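Local atomic coordinates of Ras-related protein Rab-21 (Homo sapiens, PDB entry 1Z08), a protein that belongs to the Rab branch of the Ras family of small G proteins and folds as a P-loop nucleotide-binding domain. Residues C115-K120 and Y146-K151; Y86-E91 and D122-R127. The protein carries 1 engineered substitution. One frame throughout, in Å; residues are numbered along the deposited sequence.

How the contacts relate
Both contacts hang on the C-terminal ends of neighbouring parallel strands, where a Rossmann-like P-loop domain gathers its ligand-binding loops. Contact 1 is buried: strands 113-119 and 144-148 are joined by backbone hydrogen bonds, and the loops that follow take hold of the base of GNP. Contact 2 lies at the surface, between the turn after strand 81-87 and the loop after strand 113-119; side chains carry it, by apolar packing over a guanidinium group and a water bridge. Strand 113-119 and the residues after it serve both. The two contacts also meet directly, since S149 of contact 1 hydrogen-bonds D122 of contact 2, and both reach GNP.

Contact 1: C115-K120 and Y146-K151; sequences CIVGNK and YHTSAK. With GNP (phosphoaminophosphonic acid-guanylate ester), chain F.
V117 and G118 pair with Y146 and H147 as parallel neighbours in the Ras-family sheet, the two strands of a beta-alpha-beta unit whose helix is 131-140. The backbone bonds alternate: Y146 N gives to I116 O (2.9 Å), G118 N to Y146 O, and T148 N to G118 O (3.0 Å). At the start of the pairing C115 SG comes obliquely to the Y146 ring, 3.5 Å from CE1. At the other end the strands open into the NKxD and SAK motifs, which bind the guanine of GNP. N119 OD1 spans the gap between them, accepting from T148 OG1 at 2.8 Å and weakly from A150 N, while its ND2 bonds to V17 O of the P-loop.

K120 shows how one side chain can cover a base. With CG anti to the carbonyl carbon (chi1 -54°) and the chain extended beyond, CB lies over the N1 side of the ring, K120 CG sits 3.5 Å from GNP C6, CD passes over C4 and N3, and CE arrives at the ribose. K120 NZ is held chiefly by C16 O and a salt bridge to D87, and adds a weak bond to GNP O4' (3.3 Å). K151 closes the opposite face of the base, its CB 3.5 Å from GNP N1, and its backbone N donates almost straight to GNP O6 at 3.2 Å.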
ATOM      1  N   CYS A 115      -3.750   3.897  -3.334  1.00 13.28           N
ATOM      2  CA  CYS A 115      -2.460   4.435  -2.912  1.00 12.70           C
ATOM      3  C   CYS A 115      -1.367   3.820  -3.773  1.00 12.32           C
ATOM      4  O   CYS A 115      -1.307   2.599  -3.930  1.00 12.23           O
ATOM      5  CB  CYS A 115      -2.179   4.111  -1.442  1.00 12.66           C
ATOM      6  SG  CYS A 115      -3.425   4.679  -0.282  1.00 12.30           S
ATOM      7  N   ILE A 116      -0.513   4.668  -4.338  1.00 11.89           N
ATOM      8  CA  ILE A 116       0.685   4.203  -5.031  1.00 11.72           C
ATOM      9  C   ILE A 116       1.873   4.545  -4.135  1.00 11.31           C
ATOM     10  O   ILE A 116       2.119   5.712  -3.827  1.00 11.38           O
ATOM     11  CB  ILE A 116       0.812   4.798  -6.457  1.00 11.94           C
ATOM     12  CG1 ILE A 116      -0.432   4.424  -7.278  1.00 12.43           C
ATOM     13  CG2 ILE A 116       2.083   4.292  -7.141  1.00 11.88           C
ATOM     14  CD1 ILE A 116      -0.490   5.026  -8.656  1.00 14.55           C
ATOM     15  N   VAL A 117       2.578   3.509  -3.693  1.00 10.89           N
ATOM     16  CA  VAL A 117       3.556   3.653  -2.618  1.00 10.43           C
ATOM     17  C   VAL A 117       4.965   3.256  -3.055  1.00 10.27           C
ATOM     18  O   VAL A 117       5.227   2.095  -3.381  1.00 10.08           O
ATOM     19  CB  VAL A 117       3.127   2.862  -1.353  1.00 10.45           C
ATOM     20  CG1 VAL A 117       4.134   3.053  -0.220  1.00 10.09           C
ATOM     21  CG2 VAL A 117       1.735   3.297  -0.892  1.00 10.29           C
ATOM     22  N   GLY A 118       5.855   4.246  -3.068  1.00 10.28           N
ATOM     23  CA  GLY A 118       7.268   4.033  -3.347  1.00 10.22           C
ATOM     24  C   GLY A 118       7.993   3.705  -2.062  1.00 10.24           C
ATOM     25  O   GLY A 118       8.306   4.599  -1.270  1.00 10.45           O
ATOM     26  N   ASN A 119       8.244   2.418  -1.859  1.00 10.39           N
ATOM     27  CA  ASN A 119       8.895   1.925  -0.654  1.00 10.41           C
ATOM     28  C   ASN A 119      10.408   1.810  -0.808  1.00 10.48           C
ATOM     29  O   ASN A 119      10.932   1.785  -1.928  1.00 10.26           O
ATOM     30  CB  ASN A 119       8.283   0.581  -0.230  1.00 10.42           C
ATOM     31  CG  ASN A 119       8.772   0.113   1.134  1.00 10.69           C
ATOM     32  OD1 ASN A 119       8.827   0.887   2.093  1.00 11.18           O
ATOM     33  ND2 ASN A 119       9.137  -1.164   1.222  1.00 10.31           N
ATOM     34  N   LYS A 120      11.093   1.744   0.335  1.00 10.71           N
ATOM     35  CA  LYS A 120      12.558   1.625   0.421  1.00 11.03           C
ATOM     36  C   LYS A 120      13.268   2.959   0.165  1.00 11.37           C
ATOM     37  O   LYS A 120      14.353   2.987  -0.419  1.00 11.61           O
ATOM     38  CB  LYS A 120      13.109   0.525  -0.508  1.00 10.87           C
ATOM     39  CG  LYS A 120      12.475  -0.849  -0.333  1.00 10.82           C
ATOM     40  CD  LYS A 120      13.300  -1.919  -1.025  1.00 10.47           C
ATOM     41  CE  LYS A 120      12.577  -3.255  -1.024  1.00 10.56           C
ATOM     42  NZ  LYS A 120      13.379  -4.316  -1.708  1.00  9.18           N
ATOM     43  N   TYR A 146       2.666   8.052  -2.180  1.00 11.88           N
ATOM     44  CA  TYR A 146       3.281   8.090  -0.854  1.00 11.84           C
ATOM     45  C   TYR A 146       4.688   7.504  -0.906  1.00 11.88           C
ATOM     46  O   TYR A 146       4.943   6.549  -1.646  1.00 11.54           O
ATOM     47  CB  TYR A 146       2.463   7.272   0.151  1.00 12.00           C
ATOM     48  CG  TYR A 146       1.008   7.667   0.294  1.00 11.87           C
ATOM     49  CD1 TYR A 146       0.043   7.163  -0.575  1.00 12.43           C
ATOM     50  CD2 TYR A 146       0.595   8.525   1.313  1.00 12.41           C
ATOM     51  CE1 TYR A 146      -1.298   7.510  -0.443  1.00 11.71           C
ATOM     52  CE2 TYR A 146      -0.755   8.878   1.459  1.00 11.99           C
ATOM     53  CZ  TYR A 146      -1.688   8.365   0.571  1.00 12.13           C
ATOM     54  OH  TYR A 146      -3.021   8.694   0.688  1.00 12.61           O
ATOM     55  N   HIS A 147       5.588   8.075  -0.108  1.00 11.70           N
ATOM     56  CA  HIS A 147       6.944   7.541   0.052  1.00 12.18           C
ATOM     57  C   HIS A 147       7.069   6.861   1.414  1.00 11.85           C
ATOM     58  O   HIS A 147       6.692   7.440   2.431  1.00 11.63           O
ATOM     59  CB  HIS A 147       7.986   8.658  -0.040  1.00 12.58           C
ATOM     60  CG  HIS A 147       8.050   9.335  -1.376  1.00 14.62           C
ATOM     61  ND1 HIS A 147       8.501   8.701  -2.513  1.00 17.05           N
ATOM     62  CD2 HIS A 147       7.751  10.602  -1.747  1.00 16.92           C
ATOM     63  CE1 HIS A 147       8.462   9.543  -3.530  1.00 17.32           C
ATOM     64  NE2 HIS A 147       8.011  10.703  -3.093  1.00 17.68           N
ATOM     65  N   THR A 148       7.602   5.640   1.435  1.00 11.68           N
ATOM     66  CA  THR A 148       7.790   4.908   2.692  1.00 11.54           C
ATOM     67  C   THR A 148       9.151   4.231   2.807  1.00 11.52           C
ATOM     68  O   THR A 148       9.811   3.961   1.804  1.00 11.29           O
ATOM     69  CB  THR A 148       6.729   3.797   2.889  1.00 11.53           C
ATOM     70  OG1 THR A 148       6.818   2.854   1.812  1.00 11.07           O
ATOM     71  CG2 THR A 148       5.314   4.374   2.976  1.00 11.60           C
ATOM     72  N   SER A 149       9.551   3.970   4.049  1.00 11.75           N
ATOM     73  CA  SER A 149      10.617   3.028   4.367  1.00 11.97           C
ATOM     74  C   SER A 149      10.160   2.179   5.546  1.00 12.22           C
ATOM     75  O   SER A 149      10.043   2.674   6.671  1.00 12.18           O
ATOM     76  CB  SER A 149      11.924   3.749   4.721  1.00 12.00           C
ATOM     77  OG  SER A 149      12.903   2.823   5.181  1.00 11.77           O
ATOM     78  N   ALA A 150       9.892   0.904   5.282  1.00 12.69           N
ATOM     79  CA  ALA A 150       9.570  -0.047   6.340  1.00 13.17           C
ATOM     80  C   ALA A 150      10.774  -0.260   7.261  1.00 13.68           C
ATOM     81  O   ALA A 150      10.612  -0.434   8.467  1.00 13.60           O
ATOM     82  CB  ALA A 150       9.099  -1.369   5.745  1.00 13.32           C
ATOM     83  N   LYS A 151      11.976  -0.221   6.683  1.00 14.42           N
ATOM     84  CA  LYS A 151      13.221  -0.419   7.432  1.00 15.00           C
ATOM     85  C   LYS A 151      13.480   0.690   8.460  1.00 15.54           C
ATOM     86  O   LYS A 151      13.880   0.404   9.592  1.00 15.59           O
ATOM     87  CB  LYS A 151      14.414  -0.565   6.474  1.00 15.20           C
ATOM     88  CG  LYS A 151      15.748  -0.852   7.168  1.00 15.55           C
ATOM     89  CD  LYS A 151      16.779  -1.431   6.212  1.00 16.06           C
ATOM     90  CE  LYS A 151      18.026  -1.856   6.968  1.00 16.90           C
ATOM     91  NZ  LYS A 151      18.839  -2.845   6.203  1.00 17.43           N
TER
HETATM   92  PG  GNP F1200       6.361 -11.347  -1.015  1.00 13.47           P
HETATM   93  O1G GNP F1200       7.157 -12.405  -1.741  1.00 12.58           O
HETATM   94  O2G GNP F1200       5.854 -11.757   0.343  1.00 13.66           O
HETATM   95  O3G GNP F1200       5.302 -10.950  -2.005  1.00 14.09           O
HETATM   96  N3B GNP F1200       7.306 -10.067  -0.781  1.00 12.55           N
HETATM   97  PB  GNP F1200       7.001  -8.750   0.074  1.00 12.47           P
HETATM   98  O1B GNP F1200       6.471  -7.671  -0.787  1.00 11.37           O
HETATM   99  O2B GNP F1200       6.172  -9.118   1.245  1.00 11.61           O
HETATM  100  O3A GNP F1200       8.346  -8.201   0.580  1.00 10.52           O
HETATM  101  PA  GNP F1200       8.988  -8.338   1.973  1.00 10.55           P
HETATM  102  O1A GNP F1200       8.295  -7.455   2.934  1.00 10.32           O
HETATM  103  O2A GNP F1200       9.168  -9.755   2.378  1.00 11.19           O
HETATM  104  O5' GNP F1200      10.424  -7.721   1.790  1.00 10.93           O
HETATM  105  C5' GNP F1200      11.259  -8.154   0.716  1.00  9.94           C
HETATM  106  C4' GNP F1200      12.676  -7.651   0.930  1.00 10.81           C
HETATM  107  O4' GNP F1200      12.696  -6.200   0.885  1.00 10.35           O
HETATM  108  C3' GNP F1200      13.309  -8.042   2.261  1.00 10.83           C
HETATM  109  O3' GNP F1200      14.681  -8.303   2.034  1.00 10.84           O
HETATM  110  C2' GNP F1200      13.068  -6.801   3.120  1.00 10.84           C
HETATM  111  O2' GNP F1200      13.972  -6.650   4.197  1.00 10.39           O
HETATM  112  C1' GNP F1200      13.259  -5.698   2.082  1.00 10.85           C
HETATM  113  N9  GNP F1200      12.607  -4.443   2.441  1.00 10.67           N
HETATM  114  C8  GNP F1200      11.272  -4.235   2.706  1.00 10.93           C
HETATM  115  N7  GNP F1200      10.989  -2.997   3.007  1.00 10.85           N
HETATM  116  C5  GNP F1200      12.215  -2.341   2.935  1.00 11.07           C
HETATM  117  C6  GNP F1200      12.549  -0.978   3.157  1.00 11.05           C
HETATM  118  O6  GNP F1200      11.798  -0.045   3.469  1.00 10.97           O
HETATM  119  N1  GNP F1200      13.913  -0.725   2.972  1.00 10.69           N
HETATM  120  C2  GNP F1200      14.840  -1.681   2.624  1.00 10.95           C
HETATM  121  N2  GNP F1200      16.108  -1.266   2.491  1.00 11.06           N
HETATM  122  N3  GNP F1200      14.541  -2.955   2.412  1.00 10.81           N
HETATM  123  C4  GNP F1200      13.219  -3.219   2.588  1.00 10.78           C

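Contact 2: Y86-E91 and D122-R127; sequences YDITDE and DLEKER. With GNP (phosphoaminophosphonic acid-guanylate ester), chain F.
The NKxD motif ends in D122, and the segment D122-R127 that it opens, partly a 3-10 turn, packs on the turn after strand 81-87, with I88 and R127 at the heart of the join. The isoleucine lies across one face of the guanidinium, CB above the plane toward its rim and CG2 3.5 Å from R127 NH2. The bend at chi3 (-74°) turns this flat group back toward I88. Its rotation is further fixed by partners around its edge: R127 NE meets E124 OE1 on the syn side in a 2.9 Å salt bridge, and R127 NH1 bonds to V129 O and, at 2.8 Å, to a water that also bonds Y86 OH.

Beside this, T89 brings its methyl CG2 to L123 CB (3.7 Å), and its CB lies 3.4 Å from E126 O. The hydroxyl points the other way: T89 OG1 gives to D87 OD2 at 2.7 Å, and T89 N reaches the same oxygen from the same face, making an Asx turn. At the start of the segment, D122 OD1 accepts from GNP N1 (2.8 Å) and D122 OD2 from GNP N2 (2.9 Å), the two-pronged carboxylate grip on guanine characteristic of the NKxD motif.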
ATOM      1  N   TYR A  86       5.547  -0.411  -4.725  1.00 10.67           N
ATOM      2  CA  TYR A  86       6.711  -0.699  -5.547  1.00 10.63           C
ATOM      3  C   TYR A  86       8.004  -0.368  -4.800  1.00 10.78           C
ATOM      4  O   TYR A  86       7.987   0.289  -3.753  1.00 10.88           O
ATOM      5  CB  TYR A  86       6.637   0.031  -6.894  1.00 10.56           C
ATOM      6  CG  TYR A  86       6.783   1.529  -6.808  1.00 10.50           C
ATOM      7  CD1 TYR A  86       8.030   2.136  -6.979  1.00 10.45           C
ATOM      8  CD2 TYR A  86       5.677   2.345  -6.573  1.00 10.93           C
ATOM      9  CE1 TYR A  86       8.173   3.513  -6.900  1.00 10.25           C
ATOM     10  CE2 TYR A  86       5.807   3.729  -6.496  1.00 10.48           C
ATOM     11  CZ  TYR A  86       7.062   4.303  -6.664  1.00 10.75           C
ATOM     12  OH  TYR A  86       7.209   5.666  -6.590  1.00 11.02           O
ATOM     13  N   ASP A  87       9.109  -0.846  -5.362  1.00 10.74           N
ATOM     14  CA  ASP A  87      10.450  -0.687  -4.832  1.00 10.89           C
ATOM     15  C   ASP A  87      11.099   0.444  -5.638  1.00 11.12           C
ATOM     16  O   ASP A  87      11.188   0.356  -6.864  1.00 11.06           O
ATOM     17  CB  ASP A  87      11.185  -2.021  -5.043  1.00 11.03           C
ATOM     18  CG  ASP A  87      12.623  -2.018  -4.539  1.00 11.18           C
ATOM     19  OD1 ASP A  87      13.147  -3.130  -4.317  1.00 10.16           O
ATOM     20  OD2 ASP A  87      13.236  -0.939  -4.377  1.00 11.67           O
ATOM     21  N   ILE A  88      11.527   1.509  -4.958  1.00 11.44           N
ATOM     22  CA  ILE A  88      12.100   2.680  -5.650  1.00 12.09           C
ATOM     23  C   ILE A  88      13.406   2.373  -6.394  1.00 12.31           C
ATOM     24  O   ILE A  88      13.819   3.143  -7.265  1.00 12.42           O
ATOM     25  CB  ILE A  88      12.306   3.916  -4.722  1.00 11.98           C
ATOM     26  CG1 ILE A  88      13.364   3.642  -3.643  1.00 12.09           C
ATOM     27  CG2 ILE A  88      10.973   4.384  -4.136  1.00 11.73           C
ATOM     28  CD1 ILE A  88      14.149   4.872  -3.233  1.00 12.36           C
ATOM     29  N   THR A  89      14.044   1.258  -6.042  1.00 12.79           N
ATOM     30  CA  THR A  89      15.276   0.810  -6.696  1.00 13.56           C
ATOM     31  C   THR A  89      14.996  -0.127  -7.873  1.00 14.07           C
ATOM     32  O   THR A  89      15.919  -0.541  -8.580  1.00 14.27           O
ATOM     33  CB  THR A  89      16.230   0.084  -5.702  1.00 13.52           C
ATOM     34  OG1 THR A  89      15.709  -1.219  -5.392  1.00 13.51           O
ATOM     35  CG2 THR A  89      16.403   0.888  -4.420  1.00 13.59           C
ATOM     36  N   ASP A  90      13.724  -0.462  -8.082  1.00 14.47           N
ATOM     37  CA  ASP A  90      13.342  -1.435  -9.100  1.00 15.06           C
ATOM     38  C   ASP A  90      12.288  -0.860 -10.047  1.00 15.16           C
ATOM     39  O   ASP A  90      11.111  -0.751  -9.686  1.00 15.32           O
ATOM     40  CB  ASP A  90      12.840  -2.723  -8.434  1.00 15.35           C
ATOM     41  CG  ASP A  90      12.706  -3.876  -9.413  1.00 16.81           C
ATOM     42  OD1 ASP A  90      11.727  -3.900 -10.181  1.00 17.42           O
ATOM     43  OD2 ASP A  90      13.580  -4.769  -9.408  1.00 20.01           O
ATOM     44  N   GLU A  91      12.716  -0.503 -11.256  1.00 15.29           N
ATOM     45  CA  GLU A  91      11.814   0.088 -12.254  1.00 15.72           C
ATOM     46  C   GLU A  91      10.674  -0.850 -12.661  1.00 15.70           C
ATOM     47  O   GLU A  91       9.533  -0.410 -12.814  1.00 15.85           O
ATOM     48  CB  GLU A  91      12.598   0.569 -13.485  1.00 15.75           C
ATOM     49  CG  GLU A  91      11.737   0.979 -14.687  1.00 16.67           C
ATOM     50  CD  GLU A  91      10.940   2.270 -14.484  1.00 17.79           C
ATOM     51  OE1 GLU A  91      10.975   2.863 -13.384  1.00 18.27           O
ATOM     52  OE2 GLU A  91      10.267   2.692 -15.447  1.00 18.71           O
ATOM     53  N   ASP A 122      14.890   4.648   2.097  1.00 13.36           N
ATOM     54  CA  ASP A 122      16.198   4.587   2.755  1.00 13.82           C
ATOM     55  C   ASP A 122      17.301   4.203   1.761  1.00 14.13           C
ATOM     56  O   ASP A 122      18.490   4.410   2.027  1.00 14.40           O
ATOM     57  CB  ASP A 122      16.167   3.614   3.941  1.00 13.55           C
ATOM     58  CG  ASP A 122      15.788   2.200   3.535  1.00 13.73           C
ATOM     59  OD1 ASP A 122      14.609   1.968   3.195  1.00 13.47           O
ATOM     60  OD2 ASP A 122      16.674   1.322   3.561  1.00 13.61           O
ATOM     61  N   LEU A 123      16.892   3.651   0.619  1.00 14.38           N
ATOM     62  CA  LEU A 123      17.805   3.291  -0.462  1.00 14.92           C
ATOM     63  C   LEU A 123      17.778   4.320  -1.597  1.00 15.25           C
ATOM     64  O   LEU A 123      17.915   3.970  -2.771  1.00 15.41           O
ATOM     65  CB  LEU A 123      17.475   1.888  -0.992  1.00 14.86           C
ATOM     66  CG  LEU A 123      17.497   0.703  -0.019  1.00 15.01           C
ATOM     67  CD1 LEU A 123      17.098  -0.580  -0.747  1.00 15.03           C
ATOM     68  CD2 LEU A 123      18.863   0.543   0.643  1.00 15.30           C
ATOM     69  N   GLU A 124      17.611   5.590  -1.230  1.00 16.02           N
ATOM     70  CA  GLU A 124      17.542   6.703  -2.188  1.00 16.56           C
ATOM     71  C   GLU A 124      18.753   6.763  -3.132  1.00 16.90           C
ATOM     72  O   GLU A 124      18.605   7.076  -4.316  1.00 16.56           O
ATOM     73  CB  GLU A 124      17.355   8.032  -1.440  1.00 16.96           C
ATOM     74  CG  GLU A 124      17.376   9.296  -2.316  1.00 18.25           C
ATOM     75  CD  GLU A 124      16.307   9.308  -3.405  1.00 20.46           C
ATOM     76  OE1 GLU A 124      15.210   8.750  -3.196  1.00 21.16           O
ATOM     77  OE2 GLU A 124      16.565   9.895  -4.479  1.00 22.34           O
ATOM     78  N   LYS A 125      19.937   6.441  -2.607  1.00 17.20           N
ATOM     79  CA  LYS A 125      21.167   6.391  -3.407  1.00 17.82           C
ATOM     80  C   LYS A 125      21.073   5.403  -4.570  1.00 17.52           C
ATOM     81  O   LYS A 125      21.785   5.539  -5.570  1.00 17.90           O
ATOM     82  CB  LYS A 125      22.364   6.020  -2.530  1.00 18.11           C
ATOM     83  CG  LYS A 125      22.824   7.107  -1.582  1.00 19.69           C
ATOM     84  CD  LYS A 125      24.067   6.652  -0.840  1.00 21.92           C
ATOM     85  CE  LYS A 125      24.663   7.765  -0.009  1.00 22.84           C
ATOM     86  NZ  LYS A 125      26.038   7.406   0.436  1.00 24.26           N
ATOM     87  N   GLU A 126      20.191   4.414  -4.431  1.00 16.96           N
ATOM     88  CA  GLU A 126      20.004   3.379  -5.445  1.00 16.84           C
ATOM     89  C   GLU A 126      18.683   3.533  -6.211  1.00 15.91           C
ATOM     90  O   GLU A 126      18.245   2.609  -6.893  1.00 15.80           O
ATOM     91  CB  GLU A 126      20.083   1.986  -4.803  1.00 16.77           C
ATOM     92  CG  GLU A 126      21.397   1.696  -4.079  1.00 18.10           C
ATOM     93  CD  GLU A 126      21.327   0.447  -3.215  1.00 18.43           C
ATOM     94  OE1 GLU A 126      20.966  -0.630  -3.737  1.00 20.63           O
ATOM     95  OE2 GLU A 126      21.634   0.543  -2.007  1.00 21.72           O
ATOM     96  N   ARG A 127      18.056   4.702  -6.099  1.00 15.25           N
ATOM     97  CA  ARG A 127      16.781   4.962  -6.778  1.00 14.48           C
ATOM     98  C   ARG A 127      16.892   4.772  -8.290  1.00 14.43           C
ATOM     99  O   ARG A 127      17.837   5.258  -8.917  1.00 14.03           O
ATOM    100  CB  ARG A 127      16.274   6.373  -6.459  1.00 14.55           C
ATOM    101  CG  ARG A 127      15.084   6.810  -7.309  1.00 14.09           C
ATOM    102  CD  ARG A 127      14.557   8.180  -6.908  1.00 13.96           C
ATOM    103  NE  ARG A 127      13.816   8.158  -5.646  1.00 12.80           N
ATOM    104  CZ  ARG A 127      12.570   7.713  -5.496  1.00 11.81           C
ATOM    105  NH1 ARG A 127      11.886   7.224  -6.526  1.00 10.97           N
ATOM    106  NH2 ARG A 127      12.000   7.760  -4.299  1.00 12.17           N
TER
HETATM  107  PG  GNP F1200       6.361 -11.347  -1.015  1.00 13.47           P
HETATM  108  O1G GNP F1200       7.157 -12.405  -1.741  1.00 12.58           O
HETATM  109  O2G GNP F1200       5.854 -11.757   0.343  1.00 13.66           O
HETATM  110  O3G GNP F1200       5.302 -10.950  -2.005  1.00 14.09           O
HETATM  111  N3B GNP F1200       7.306 -10.067  -0.781  1.00 12.55           N
HETATM  112  PB  GNP F1200       7.001  -8.750   0.074  1.00 12.47           P
HETATM  113  O1B GNP F1200       6.471  -7.671  -0.787  1.00 11.37           O
HETATM  114  O2B GNP F1200       6.172  -9.118   1.245  1.00 11.61           O
HETATM  115  O3A GNP F1200       8.346  -8.201   0.580  1.00 10.52           O
HETATM  116  PA  GNP F1200       8.988  -8.338   1.973  1.00 10.55           P
HETATM  117  O1A GNP F1200       8.295  -7.455   2.934  1.00 10.32           O
HETATM  118  O2A GNP F1200       9.168  -9.755   2.378  1.00 11.19           O
HETATM  119  O5' GNP F1200      10.424  -7.721   1.790  1.00 10.93           O
HETATM  120  C5' GNP F1200      11.259  -8.154   0.716  1.00  9.94           C
HETATM  121  C4' GNP F1200      12.676  -7.651   0.930  1.00 10.81           C
HETATM  122  O4' GNP F1200      12.696  -6.200   0.885  1.00 10.35           O
HETATM  123  C3' GNP F1200      13.309  -8.042   2.261  1.00 10.83           C
HETATM  124  O3' GNP F1200      14.681  -8.303   2.034  1.00 10.84           O
HETATM  125  C2' GNP F1200      13.068  -6.801   3.120  1.00 10.84           C
HETATM  126  O2' GNP F1200      13.972  -6.650   4.197  1.00 10.39           O
HETATM  127  C1' GNP F1200      13.259  -5.698   2.082  1.00 10.85           C
HETATM  128  N9  GNP F1200      12.607  -4.443   2.441  1.00 10.67           N
HETATM  129  C8  GNP F1200      11.272  -4.235   2.706  1.00 10.93           C
HETATM  130  N7  GNP F1200      10.989  -2.997   3.007  1.00 10.85           N
HETATM  131  C5  GNP F1200      12.215  -2.341   2.935  1.00 11.07           C
HETATM  132  C6  GNP F1200      12.549  -0.978   3.157  1.00 11.05           C
HETATM  133  O6  GNP F1200      11.798  -0.045   3.469  1.00 10.97           O
HETATM  134  N1  GNP F1200      13.913  -0.725   2.972  1.00 10.69           N
HETATM  135  C2  GNP F1200      14.840  -1.681   2.624  1.00 10.95           C
HETATM  136  N2  GNP F1200      16.108  -1.266   2.491  1.00 11.06           N
HETATM  137  N3  GNP F1200      14.541  -2.955   2.412  1.00 10.81           N
HETATM  138  C4  GNP F1200      13.219  -3.219   2.588  1.00 10.78           C
HETATM  139  O   HOH W   1       9.112   7.326  -6.042  1.00 12.23           O